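Local coordinates for Cg9734-pa (Drosophila melanogaster, PDB 2BK9), which probably binds and carries oxygen on a heme whose iron is held by two histidines, with a possible peroxidase activity, at residues A[15-20]-A[64-69]; A[41-46]-A[55-60]; A[71-76]-A[132-137]. The protein carries 1 engineered substitution. One frame throughout, in Å; residues are numbered along the deposited sequence.

Contact 1. Residues A[15-20]-A[64-69]; sequences IPVATP and RIIRVF. With HEM (protoporphyrin IX containing Fe), chain B.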
loop_
_atom_site.group_PDB
_atom_site.type_symbol
_atom_site.label_atom_id
_atom_site.label_comp_id
_atom_site.label_asym_id
_atom_site.label_seq_id
_atom_site.Cartn_x
_atom_site.Cartn_y
_atom_site.Cartn_z
ATOM N N ILE A 15 -4.965 -11.935 8.655
ATOM C CA ILE A 15 -6.001 -11.216 9.398
ATOM C C ILE A 15 -6.545 -10.031 8.579
ATOM O O ILE A 15 -7.727 -10.015 8.246
ATOM C CB ILE A 15 -5.495 -10.854 10.780
ATOM C CG1 ILE A 15 -5.346 -12.128 11.592
ATOM C CG2 ILE A 15 -6.426 -9.876 11.463
ATOM C CD1 ILE A 15 -4.621 -11.946 12.910
ATOM N N PRO A 16 -5.742 -9.029 8.207
ATOM C CA PRO A 16 -6.313 -7.877 7.476
ATOM C C PRO A 16 -6.825 -8.280 6.102
ATOM O O PRO A 16 -7.793 -7.679 5.623
ATOM C CB PRO A 16 -5.164 -6.871 7.401
ATOM C CG PRO A 16 -3.924 -7.694 7.619
ATOM C CD PRO A 16 -4.349 -8.764 8.592
ATOM N N VAL A 17 -6.206 -9.233 5.419
ATOM C CA VAL A 17 -6.648 -9.574 4.084
ATOM C C VAL A 17 -7.977 -10.317 4.116
ATOM O O VAL A 17 -8.659 -10.412 3.083
ATOM C CB VAL A 17 -5.592 -10.394 3.298
ATOM C CG1 VAL A 17 -5.616 -11.877 3.672
ATOM C CG2 VAL A 17 -5.788 -10.221 1.830
ATOM N N ALA A 18 -8.403 -10.840 5.271
ATOM C CA ALA A 18 -9.692 -11.481 5.381
ATOM C C ALA A 18 -10.821 -10.503 5.109
ATOM O O ALA A 18 -11.919 -10.914 4.729
ATOM C CB ALA A 18 -9.876 -12.114 6.718
ATOM N N THR A 19 -10.586 -9.216 5.324
ATOM C CA THR A 19 -11.588 -8.161 5.144
ATOM C C THR A 19 -11.038 -7.051 4.268
ATOM O O THR A 19 -10.747 -5.956 4.755
ATOM C CB THR A 19 -12.078 -7.584 6.471
ATOM O OG1 THR A 19 -10.950 -7.129 7.211
ATOM C CG2 THR A 19 -12.755 -8.631 7.314
ATOM N N PRO A 20 -10.892 -7.285 2.985
ATOM C CA PRO A 20 -10.316 -6.215 2.135
ATOM C C PRO A 20 -11.075 -4.897 2.200
ATOM O O PRO A 20 -10.458 -3.850 2.188
ATOM C CB PRO A 20 -10.328 -6.835 0.735
ATOM C CG PRO A 20 -10.237 -8.286 0.977
ATOM C CD PRO A 20 -11.067 -8.520 2.205
ATOM N N ARG A 64 -7.825 -2.201 -4.380
ATOM C CA ARG A 64 -6.605 -2.345 -5.150
ATOM C C ARG A 64 -5.401 -2.382 -4.260
ATOM O O ARG A 64 -4.490 -3.152 -4.505
ATOM C CB ARG A 64 -6.465 -1.204 -6.166
ATOM C CG ARG A 64 -7.318 -1.417 -7.449
ATOM C CD ARG A 64 -7.443 -0.208 -8.366
ATOM N NE ARG A 64 -8.021 -0.615 -9.651
ATOM C CZ ARG A 64 -9.108 -0.135 -10.212
ATOM N NH1 ARG A 64 -9.770 0.880 -9.703
ATOM N NH2 ARG A 64 -9.495 -0.655 -11.361
ATOM N N ILE A 65 -5.331 -1.514 -3.275
ATOM C CA ILE A 65 -4.157 -1.524 -2.401
ATOM C C ILE A 65 -4.049 -2.904 -1.741
ATOM O O ILE A 65 -2.981 -3.492 -1.684
ATOM C CB ILE A 65 -4.283 -0.400 -1.360
ATOM C CG1 ILE A 65 -4.150 0.969 -2.026
ATOM C CG2 ILE A 65 -3.243 -0.580 -0.281
ATOM C CD1 ILE A 65 -4.485 2.125 -1.140
ATOM N N ILE A 66 -5.152 -3.398 -1.192
ATOM C CA ILE A 66 -5.116 -4.722 -0.545
ATOM C C ILE A 66 -4.725 -5.832 -1.529
ATOM O O ILE A 66 -3.890 -6.679 -1.218
ATOM C CB ILE A 66 -6.463 -5.036 0.154
ATOM C CG1 ILE A 66 -6.761 -4.003 1.247
ATOM C CG2 ILE A 66 -6.418 -6.450 0.709
ATOM C CD1 ILE A 66 -5.781 -3.933 2.388
ATOM N N ARG A 67 -5.314 -5.822 -2.716
ATOM C CA ARG A 67 -5.049 -6.888 -3.675
ATOM C C ARG A 67 -3.634 -6.863 -4.200
ATOM O O ARG A 67 -3.050 -7.910 -4.442
ATOM C CB ARG A 67 -6.089 -6.865 -4.775
ATOM C CG ARG A 67 -7.453 -7.426 -4.258
ATOM C CD ARG A 67 -8.534 -7.574 -5.321
ATOM N NE ARG A 67 -9.186 -6.301 -5.618
ATOM C CZ ARG A 67 -10.161 -5.766 -4.890
ATOM N NH1 ARG A 67 -10.608 -6.326 -3.759
ATOM N NH2 ARG A 67 -10.674 -4.618 -5.286
ATOM N N VAL A 68 -3.066 -5.677 -4.420
ATOM C CA VAL A 68 -1.708 -5.602 -4.889
ATOM C C VAL A 68 -0.731 -6.076 -3.808
ATOM O O VAL A 68 0.237 -6.762 -4.118
ATOM C CB VAL A 68 -1.382 -4.165 -5.390
ATOM C CG1 VAL A 68 0.081 -3.983 -5.711
ATOM C CG2 VAL A 68 -2.232 -3.858 -6.639
ATOM N N PHE A 69 -0.965 -5.699 -2.560
ATOM C CA PHE A 69 -0.174 -6.294 -1.497
ATOM C C PHE A 69 -0.351 -7.800 -1.420
ATOM O O PHE A 69 0.609 -8.525 -1.241
ATOM C CB PHE A 69 -0.476 -5.623 -0.153
ATOM C CG PHE A 69 0.404 -4.436 0.079
ATOM C CD1 PHE A 69 0.016 -3.174 -0.217
ATOM C CD2 PHE A 69 1.737 -4.615 0.454
ATOM C CE1 PHE A 69 0.889 -2.109 -0.017
ATOM C CE2 PHE A 69 2.562 -3.557 0.638
ATOM C CZ PHE A 69 2.114 -2.299 0.418
HETATM C CHA HEM B . -5.338 4.435 -9.460
HETATM C CHB HEM B . -2.973 1.105 -6.922
HETATM C CHC HEM B . -1.239 4.586 -4.170
HETATM C CHD HEM B . -3.935 7.833 -6.391
HETATM C C1A HEM B . -4.786 3.252 -9.044
HETATM C C2A HEM B . -4.872 1.983 -9.767
HETATM C C3A HEM B . -4.196 1.035 -9.079
HETATM C C4A HEM B . -3.716 1.696 -7.900
HETATM C CMA HEM B . -3.950 -0.459 -9.370
HETATM C CAA HEM B . -5.610 1.818 -11.101
HETATM C CBA HEM B . -4.777 2.378 -12.254
HETATM C CGA HEM B . -5.635 2.290 -13.488
HETATM O O1A HEM B . -6.530 3.165 -13.687
HETATM O O2A HEM B . -5.424 1.356 -14.280
HETATM C C1B HEM B . -2.326 1.754 -5.898
HETATM C C2B HEM B . -1.406 1.117 -4.997
HETATM C C3B HEM B . -0.917 2.104 -4.221
HETATM C C4B HEM B . -1.469 3.348 -4.664
HETATM C CMB HEM B . -1.117 -0.357 -4.972
HETATM C CAB HEM B . 0.125 2.019 -3.173
HETATM C CBB HEM B . 0.328 0.991 -2.370
HETATM C C1C HEM B . -1.795 5.777 -4.518
HETATM C C2C HEM B . -1.508 7.084 -3.935
HETATM C C3C HEM B . -2.306 7.985 -4.508
HETATM C C4C HEM B . -3.082 7.281 -5.496
HETATM C CMC HEM B . -0.448 7.322 -2.862
HETATM C CAC HEM B . -2.337 9.450 -4.163
HETATM C CBC HEM B . -3.356 10.276 -4.267
HETATM C C1D HEM B . -4.577 7.211 -7.410
HETATM C C2D HEM B . -5.366 7.850 -8.376
HETATM C C3D HEM B . -5.803 6.849 -9.287
HETATM C C4D HEM B . -5.203 5.631 -8.812
HETATM C CMD HEM B . -5.737 9.322 -8.401
HETATM C CAD HEM B . -6.676 7.075 -10.492
HETATM C CBD HEM B . -8.129 7.095 -10.132
HETATM C CGD HEM B . -9.034 7.344 -11.298
HETATM O O1D HEM B . -10.255 7.539 -11.087
HETATM O O2D HEM B . -8.545 7.345 -12.458
HETATM N NA HEM B . -4.047 3.053 -7.926
HETATM N NB HEM B . -2.361 3.137 -5.683
HETATM N NC HEM B . -2.763 5.930 -5.477
HETATM N ND HEM B . -4.474 5.867 -7.694
HETATM FE FE HEM B . -3.448 4.487 -6.695
#

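Contact 2. Residues A[41-46]-A[55-60]; sequences KFPFRD and NARFRA. With HEM (protoporphyrin IX containing Fe), chain B.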
loop_
_atom_site.group_PDB
_atom_site.type_symbol
_atom_site.label_atom_id
_atom_site.label_comp_id
_atom_site.label_asym_id
_atom_site.label_seq_id
_atom_site.Cartn_x
_atom_site.Cartn_y
_atom_site.Cartn_z
ATOM N N LYS A 41 -6.909 14.336 -6.017
ATOM C CA LYS A 41 -6.513 13.547 -7.166
ATOM C C LYS A 41 -7.640 12.643 -7.669
ATOM O O LYS A 41 -7.557 12.133 -8.762
ATOM C CB LYS A 41 -5.324 12.657 -6.805
ATOM C CG LYS A 41 -4.076 13.374 -6.403
ATOM C CD LYS A 41 -3.408 14.107 -7.488
ATOM C CE LYS A 41 -2.040 14.628 -7.152
ATOM N NZ LYS A 41 -1.418 15.338 -8.301
ATOM N N PHE A 42 -8.664 12.424 -6.842
ATOM C CA PHE A 42 -9.705 11.430 -7.123
ATOM C C PHE A 42 -11.026 12.098 -7.479
ATOM O O PHE A 42 -11.348 13.172 -6.996
ATOM C CB PHE A 42 -9.937 10.549 -5.910
ATOM C CG PHE A 42 -8.843 9.589 -5.622
ATOM C CD1 PHE A 42 -8.816 8.371 -6.292
ATOM C CD2 PHE A 42 -7.835 9.899 -4.700
ATOM C CE1 PHE A 42 -7.859 7.433 -6.006
ATOM C CE2 PHE A 42 -6.856 8.909 -4.433
ATOM C CZ PHE A 42 -6.923 7.690 -5.078
ATOM N N PRO A 43 -11.893 11.392 -8.197
ATOM C CA PRO A 43 -13.203 11.952 -8.539
ATOM C C PRO A 43 -14.136 12.171 -7.365
ATOM O O PRO A 43 -15.042 12.988 -7.411
ATOM C CB PRO A 43 -13.780 10.916 -9.501
ATOM C CG PRO A 43 -12.951 9.688 -9.347
ATOM C CD PRO A 43 -11.630 10.117 -8.884
ATOM N N PHE A 44 -13.863 11.463 -6.281
ATOM C CA PHE A 44 -14.591 11.579 -5.043
ATOM C C PHE A 44 -14.028 12.650 -4.117
ATOM O O PHE A 44 -14.338 12.658 -2.926
ATOM C CB PHE A 44 -14.708 10.229 -4.340
ATOM C CG PHE A 44 -13.387 9.497 -4.096
ATOM C CD1 PHE A 44 -12.555 9.862 -3.073
ATOM C CD2 PHE A 44 -12.988 8.447 -4.913
ATOM C CE1 PHE A 44 -11.381 9.198 -2.865
ATOM C CE2 PHE A 44 -11.816 7.783 -4.722
ATOM C CZ PHE A 44 -11.026 8.147 -3.659
ATOM N N ARG A 45 -13.251 13.586 -4.672
ATOM C CA ARG A 45 -12.635 14.632 -3.891
ATOM C C ARG A 45 -13.540 15.396 -2.963
ATOM O O ARG A 45 -13.058 15.855 -1.924
ATOM C CB ARG A 45 -11.887 15.605 -4.824
ATOM C CG ARG A 45 -12.742 16.225 -5.900
ATOM C CD ARG A 45 -12.003 17.101 -6.866
ATOM N NE ARG A 45 -10.983 16.381 -7.633
ATOM C CZ ARG A 45 -11.182 15.720 -8.762
ATOM N NH1 ARG A 45 -12.392 15.588 -9.309
ATOM N NH2 ARG A 45 -10.164 15.105 -9.332
ATOM N N ASP A 46 -14.803 15.579 -3.336
ATOM C CA ASP A 46 -15.730 16.351 -2.512
ATOM C C ASP A 46 -16.677 15.521 -1.656
ATOM O O ASP A 46 -17.605 16.074 -1.080
ATOM C CB ASP A 46 -16.530 17.343 -3.403
ATOM C CG ASP A 46 -15.648 18.378 -4.059
ATOM O OD1 ASP A 46 -14.620 18.774 -3.481
ATOM O OD2 ASP A 46 -15.927 18.844 -5.158
ATOM N N ASN A 55 -18.366 5.263 -1.152
ATOM C CA ASN A 55 -18.203 5.644 -2.549
ATOM C C ASN A 55 -17.544 4.489 -3.300
ATOM O O ASN A 55 -16.545 3.929 -2.872
ATOM C CB ASN A 55 -17.358 6.914 -2.623
ATOM C CG ASN A 55 -17.052 7.332 -4.024
ATOM O OD1 ASN A 55 -16.098 6.820 -4.621
ATOM N ND2 ASN A 55 -17.867 8.217 -4.579
ATOM N N ALA A 56 -18.115 4.148 -4.440
ATOM C CA ALA A 56 -17.654 2.989 -5.186
ATOM C C ALA A 56 -16.218 3.111 -5.706
ATOM O O ALA A 56 -15.470 2.137 -5.698
ATOM C CB ALA A 56 -18.624 2.688 -6.323
ATOM N N ARG A 57 -15.842 4.303 -6.127
ATOM C CA ARG A 57 -14.497 4.490 -6.594
ATOM C C ARG A 57 -13.496 4.484 -5.451
ATOM O O ARG A 57 -12.383 4.002 -5.611
ATOM C CB ARG A 57 -14.430 5.735 -7.464
ATOM C CG ARG A 57 -15.088 5.497 -8.809
ATOM C CD ARG A 57 -15.002 6.679 -9.746
ATOM N NE ARG A 57 -15.411 6.284 -11.099
ATOM C CZ ARG A 57 -16.651 6.008 -11.482
ATOM N NH1 ARG A 57 -17.664 6.144 -10.657
ATOM N NH2 ARG A 57 -16.903 5.612 -12.741
ATOM N N PHE A 58 -13.862 5.037 -4.300
ATOM C CA PHE A 58 -13.039 4.873 -3.133
ATOM C C PHE A 58 -12.827 3.406 -2.836
ATOM O O PHE A 58 -11.712 2.946 -2.605
ATOM C CB PHE A 58 -13.688 5.586 -1.957
ATOM C CG PHE A 58 -13.003 5.354 -0.639
ATOM C CD1 PHE A 58 -12.127 6.275 -0.099
ATOM C CD2 PHE A 58 -13.265 4.218 0.090
ATOM C CE1 PHE A 58 -11.521 6.034 1.107
ATOM C CE2 PHE A 58 -12.636 3.978 1.294
ATOM C CZ PHE A 58 -11.783 4.926 1.823
ATOM N N ARG A 59 -13.911 2.647 -2.849
ATOM C CA ARG A 59 -13.838 1.216 -2.543
ATOM C C ARG A 59 -12.947 0.471 -3.527
ATOM O O ARG A 59 -12.203 -0.404 -3.129
ATOM C CB ARG A 59 -15.234 0.616 -2.514
ATOM C CG ARG A 59 -15.924 0.849 -1.216
ATOM C CD ARG A 59 -16.981 -0.194 -0.906
ATOM N NE ARG A 59 -17.964 -0.167 -1.964
ATOM C CZ ARG A 59 -18.963 0.708 -2.038
ATOM N NH1 ARG A 59 -19.147 1.615 -1.099
ATOM N NH2 ARG A 59 -19.794 0.696 -3.060
ATOM N N ALA A 60 -12.998 0.872 -4.793
ATOM C CA ALA A 60 -12.179 0.241 -5.777
ATOM C C ALA A 60 -10.697 0.490 -5.486
ATOM O O ALA A 60 -9.896 -0.417 -5.595
ATOM C CB ALA A 60 -12.561 0.770 -7.159
HETATM C CHA HEM B . -5.338 4.435 -9.460
HETATM C CHB HEM B . -2.973 1.105 -6.922
HETATM C CHC HEM B . -1.239 4.586 -4.170
HETATM C CHD HEM B . -3.935 7.833 -6.391
HETATM C C1A HEM B . -4.786 3.252 -9.044
HETATM C C2A HEM B . -4.872 1.983 -9.767
HETATM C C3A HEM B . -4.196 1.035 -9.079
HETATM C C4A HEM B . -3.716 1.696 -7.900
HETATM C CMA HEM B . -3.950 -0.459 -9.370
HETATM C CAA HEM B . -5.610 1.818 -11.101
HETATM C CBA HEM B . -4.777 2.378 -12.254
HETATM C CGA HEM B . -5.635 2.290 -13.488
HETATM O O1A HEM B . -6.530 3.165 -13.687
HETATM O O2A HEM B . -5.424 1.356 -14.280
HETATM C C1B HEM B . -2.326 1.754 -5.898
HETATM C C2B HEM B . -1.406 1.117 -4.997
HETATM C C3B HEM B . -0.917 2.104 -4.221
HETATM C C4B HEM B . -1.469 3.348 -4.664
HETATM C CMB HEM B . -1.117 -0.357 -4.972
HETATM C CAB HEM B . 0.125 2.019 -3.173
HETATM C CBB HEM B . 0.328 0.991 -2.370
HETATM C C1C HEM B . -1.795 5.777 -4.518
HETATM C C2C HEM B . -1.508 7.084 -3.935
HETATM C C3C HEM B . -2.306 7.985 -4.508
HETATM C C4C HEM B . -3.082 7.281 -5.496
HETATM C CMC HEM B . -0.448 7.322 -2.862
HETATM C CAC HEM B . -2.337 9.450 -4.163
HETATM C CBC HEM B . -3.356 10.276 -4.267
HETATM C C1D HEM B . -4.577 7.211 -7.410
HETATM C C2D HEM B . -5.366 7.850 -8.376
HETATM C C3D HEM B . -5.803 6.849 -9.287
HETATM C C4D HEM B . -5.203 5.631 -8.812
HETATM C CMD HEM B . -5.737 9.322 -8.401
HETATM C CAD HEM B . -6.676 7.075 -10.492
HETATM C CBD HEM B . -8.129 7.095 -10.132
HETATM C CGD HEM B . -9.034 7.344 -11.298
HETATM O O1D HEM B . -10.255 7.539 -11.087
HETATM O O2D HEM B . -8.545 7.345 -12.458
HETATM N NA HEM B . -4.047 3.053 -7.926
HETATM N NB HEM B . -2.361 3.137 -5.683
HETATM N NC HEM B . -2.763 5.930 -5.477
HETATM N ND HEM B . -4.474 5.867 -7.694
HETATM FE FE HEM B . -3.448 4.487 -6.695
#

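Contact 3. Residues A[71-76]-A[132-137]; sequences ESIQVL and AKLVDH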
loop_
_atom_site.group_PDB
_atom_site.type_symbol
_atom_site.label_atom_id
_atom_site.label_comp_id
_atom_site.label_asym_id
_atom_site.label_seq_id
_atom_site.Cartn_x
_atom_site.Cartn_y
_atom_site.Cartn_z
ATOM N N GLU A 71 -1.029 -9.870 -3.880
ATOM C CA GLU A 71 -0.253 -10.413 -4.975
ATOM C C GLU A 71 1.245 -10.464 -4.672
ATOM O O GLU A 71 1.940 -11.427 -5.031
ATOM C CB GLU A 71 -0.515 -9.578 -6.229
ATOM C CG GLU A 71 -1.854 -9.724 -6.877
ATOM C CD GLU A 71 -1.924 -10.961 -7.689
ATOM O OE1 GLU A 71 -0.976 -11.184 -8.501
ATOM O OE2 GLU A 71 -2.924 -11.654 -7.500
ATOM N N SER A 72 1.713 -9.425 -4.018
ATOM C CA SER A 72 3.105 -9.283 -3.660
ATOM C C SER A 72 3.506 -10.323 -2.635
ATOM O O SER A 72 4.565 -10.985 -2.751
ATOM C CB SER A 72 3.375 -7.908 -3.094
ATOM O OG SER A 72 3.098 -6.907 -4.067
ATOM N N ILE A 73 2.685 -10.505 -1.623
ATOM C CA ILE A 73 3.002 -11.430 -0.563
ATOM C C ILE A 73 2.992 -12.852 -1.081
ATOM O O ILE A 73 3.789 -13.683 -0.614
ATOM C CB ILE A 73 2.026 -11.181 0.603
ATOM C CG1 ILE A 73 2.361 -9.839 1.218
ATOM C CG2 ILE A 73 2.052 -12.293 1.613
ATOM C CD1 ILE A 73 1.261 -9.222 2.033
ATOM N N GLN A 74 2.129 -13.137 -2.053
ATOM C CA GLN A 74 2.065 -14.452 -2.633
ATOM C C GLN A 74 3.368 -14.934 -3.241
ATOM O O GLN A 74 3.605 -16.143 -3.330
ATOM C CB GLN A 74 0.948 -14.516 -3.687
ATOM C CG GLN A 74 -0.423 -14.609 -3.116
ATOM C CD GLN A 74 -1.566 -14.501 -4.143
ATOM O OE1 GLN A 74 -1.451 -14.891 -5.322
ATOM N NE2 GLN A 74 -2.685 -13.957 -3.674
ATOM N N VAL A 75 4.214 -14.037 -3.747
ATOM C CA VAL A 75 5.432 -14.447 -4.417
ATOM C C VAL A 75 6.623 -14.639 -3.506
ATOM O O VAL A 75 7.649 -15.150 -3.909
ATOM C CB VAL A 75 5.811 -13.461 -5.557
ATOM C CG1 VAL A 75 4.636 -13.224 -6.450
ATOM C CG2 VAL A 75 6.400 -12.192 -5.040
ATOM N N LEU A 76 6.501 -14.205 -2.261
ATOM C CA LEU A 76 7.662 -14.214 -1.365
ATOM C C LEU A 76 8.237 -15.594 -1.077
ATOM O O LEU A 76 7.469 -16.524 -0.875
ATOM C CB LEU A 76 7.329 -13.532 -0.046
ATOM C CG LEU A 76 6.926 -12.085 -0.183
ATOM C CD1 LEU A 76 6.554 -11.578 1.208
ATOM C CD2 LEU A 76 7.991 -11.188 -0.808
ATOM N N ALA A 132 7.972 -3.466 7.563
ATOM C CA ALA A 132 8.579 -2.269 7.017
ATOM C C ALA A 132 9.673 -2.617 6.019
ATOM O O ALA A 132 9.865 -1.861 5.058
ATOM C CB ALA A 132 9.107 -1.382 8.096
ATOM N N LYS A 133 10.383 -3.722 6.220
ATOM C CA LYS A 133 11.372 -4.157 5.231
ATOM C C LYS A 133 10.724 -4.505 3.890
ATOM O O LYS A 133 11.260 -4.142 2.830
ATOM C CB LYS A 133 12.100 -5.350 5.791
ATOM C CG LYS A 133 13.239 -5.861 5.002
ATOM C CD LYS A 133 14.135 -6.808 5.782
ATOM C CE LYS A 133 13.646 -7.383 7.058
ATOM N NZ LYS A 133 14.263 -6.846 8.304
ATOM N N LEU A 134 9.589 -5.186 3.915
ATOM C CA LEU A 134 8.872 -5.480 2.699
ATOM C C LEU A 134 8.404 -4.198 2.023
ATOM O O LEU A 134 8.582 -4.000 0.831
ATOM C CB LEU A 134 7.654 -6.375 2.964
ATOM C CG LEU A 134 6.723 -6.598 1.767
ATOM C CD1 LEU A 134 7.435 -7.301 0.642
ATOM C CD2 LEU A 134 5.504 -7.373 2.212
ATOM N N VAL A 135 7.779 -3.321 2.796
ATOM C CA VAL A 135 7.279 -2.106 2.230
ATOM C C VAL A 135 8.403 -1.224 1.684
ATOM O O VAL A 135 8.258 -0.615 0.609
ATOM C CB VAL A 135 6.371 -1.365 3.245
ATOM C CG1 VAL A 135 5.909 -0.044 2.708
ATOM C CG2 VAL A 135 5.167 -2.212 3.576
ATOM N N ASP A 136 9.507 -1.125 2.399
ATOM C CA ASP A 136 10.621 -0.358 1.884
ATOM C C ASP A 136 11.156 -0.930 0.599
ATOM O O ASP A 136 11.551 -0.193 -0.310
ATOM C CB ASP A 136 11.738 -0.309 2.914
ATOM C CG ASP A 136 11.438 0.575 4.061
ATOM O OD1 ASP A 136 10.491 1.397 3.981
ATOM O OD2 ASP A 136 12.120 0.487 5.096
ATOM N N HIS A 137 11.186 -2.247 0.466
ATOM C CA HIS A 137 11.609 -2.876 -0.771
ATOM C C HIS A 137 10.749 -2.471 -1.916
ATOM O O HIS A 137 11.223 -2.057 -2.984
ATOM C CB HIS A 137 11.671 -4.392 -0.639
ATOM C CG HIS A 137 12.178 -5.056 -1.864
ATOM N ND1 HIS A 137 13.519 -5.160 -2.138
ATOM C CD2 HIS A 137 11.528 -5.530 -2.948
ATOM C CE1 HIS A 137 13.671 -5.757 -3.305
ATOM N NE2 HIS A 137 12.478 -5.977 -3.832
#

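Contact 1. Residues A[15-20]-A[64-69]
Ile66 shows how a single branched side chain can seat the corner between two helices on a third. It faces Pro20 and Val17, and its CG2 methyl does most of the touching. That methyl stands 3.9 Å from Pro20 CB, and the same Ile66 CG2 lies 4.0 Å from Val17 CG2. It projects opposite the backbone N of Ile66, which leaves CG1 beside that N with chi1 at -61°. From there Ile66 CG1 packs at 3.8 Å on the carbonyl oxygen of Pro20, so one branch meets the proline ring and the other its backbone carbonyl. Val17 offers the methyl that is anti to its own N, and its side chain meets the isoleucine at a slant.

The backbones come close here, with CA of Pro20 and CA of Ile66 6.0 Å apart. Pro20 opens helix 20-34 just after the turn that ends helix 3-17, and Ser23 OG ties this corner together by bonding to the carbonyls of Pro16 and Thr19. In globin terms this is the junction of the A and B helices resting on helix E.

Other residues of 64-69 turn to the heme. Arg64 CD approaches the porphyrin atom C3A at 3.5 Å, with the heme propionate carbon CAA over one face of its guanidinium. Val68 sets CB and both methyls around the heme methyl CMB, CB being 3.8 Å away, while Phe69 CE1 meets the vinyl carbon CBB. Trp13, from helix 3-17, also lies against Ile66 and Phe69.

No hydrogen bond links the two segments: between them the corner rests on the helix through van der Waals packing of mainly aliphatic groups, which is consistent with an association set by shape more than by direction.

Contact 2. Residues A[41-46]-A[55-60]
Phe44 and Phe58 meet as a T-shaped pair, the edge of Phe58 turned to the face of Phe44. Their planes stand at 70° and their centroids are 5.8 Å apart. The same face of Phe44 also receives the CB of Phe58, which sits almost on the ring normal, a CH-pi contact at 4.0 Å from the Phe44 centroid. On the opposite face lies Phe42 CB, so the Phe44 ring is packed between Phe42, which opens the type I turn running to Arg45, and the helix. Its chi1 of 54° tucks CG between the backbone N and the carbonyl carbon, swinging the ring over the first turn of helix 56-75.

This is the CD region of the globin fold folding back on the start of helix E, with Phe42 as the phenylalanine laid on the heme, as in other globins. The heme methyl CMD lies over one face of its ring and Phe44 CZ over the other, while Phe42 CZ reaches the heme meso carbon CHD at 3.3 Å. Were Phe42 an alanine, the porphyrin edge and Phe44 would probably lose the ring packed between them, and the axial ligand His61 its edge-to-face partner.

At the helix start Asn55 is the N-cap. Its OD1 uses a lone pair in the carbonyl plane to accept from Phe58 N at 2.9 Å, with an N-H...O angle of 162°, and Phe44 CD2 rests 3.5 Å from the same Asn55 OD1. Pro43 CG touches Arg57 CD, the two side chains crossing at about a right angle. Phe58, whose ring leads away from the turn, also packs on Ala25, Leu28, Thr29 and Phe32 of helix 20-34.

Contact 3. Residues A[71-76]-A[132-137]
The backbones of 71-76 and 132-137 keep well apart, their closest CA atoms, those of Ile73 and Leu134, being 9.0 Å from each other, so that only side chains span the gap. Leu134 does most of the spanning. With CG anti to its backbone N (chi1 172°), it extends away from helix 125-143 and divides its two methyls between two partners. Leu134 CD2 lies 4.1 Å from Ile73 CG1, the side chains crossing at about a right angle; Leu134 CD1 meets Leu76 CD2 at 4.2 Å, on a slant. Ile73 stands in the last turn of helix 56-75 and Leu76 just past its end, where Leu76 N bonds to Ile73 O, and the fork of the leucine is presented to both.

In the globin fold this joins the C-terminal end of helix E to helix H. Helix 3-17 adds a further wall, Ile9, Lys10 and Trp13 lying against Ile73, and Val6 against Leu76. Next to this apolar surface, Ser72 OG is held by Val68 O and Trp89 NE1, which gives a buried hydroxyl its partners.

All three touching residues are buried aliphatics, and no hydrogen bond or ion pair crosses between the segments. The long approaches and small shared surface imply a light, nondirectional cohesion, set by shape and burial and not by any polar bond.

In the fold
Helix 56-75 carries one segment of every contact, and they follow one another along it: contact 2 at its start, contact 1 near its middle, contact 3 at its end. The centres of contacts 1 and 2 are about 18 Å apart, and those of contacts 1 and 3 about 13 Å. Contacts 2 and 3, with centres about 26 Å apart, lie on opposite sides of the chain's centre. Along the sequence contact 2 is nested in the loop closed by contact 1, and contact 3 opens afterwards. Contacts 1 and 2 both reach the heme. One helix, bearing the axial ligand His61, is thereby joined in turn to the CD region, the 15-20 corner and helix 125-143.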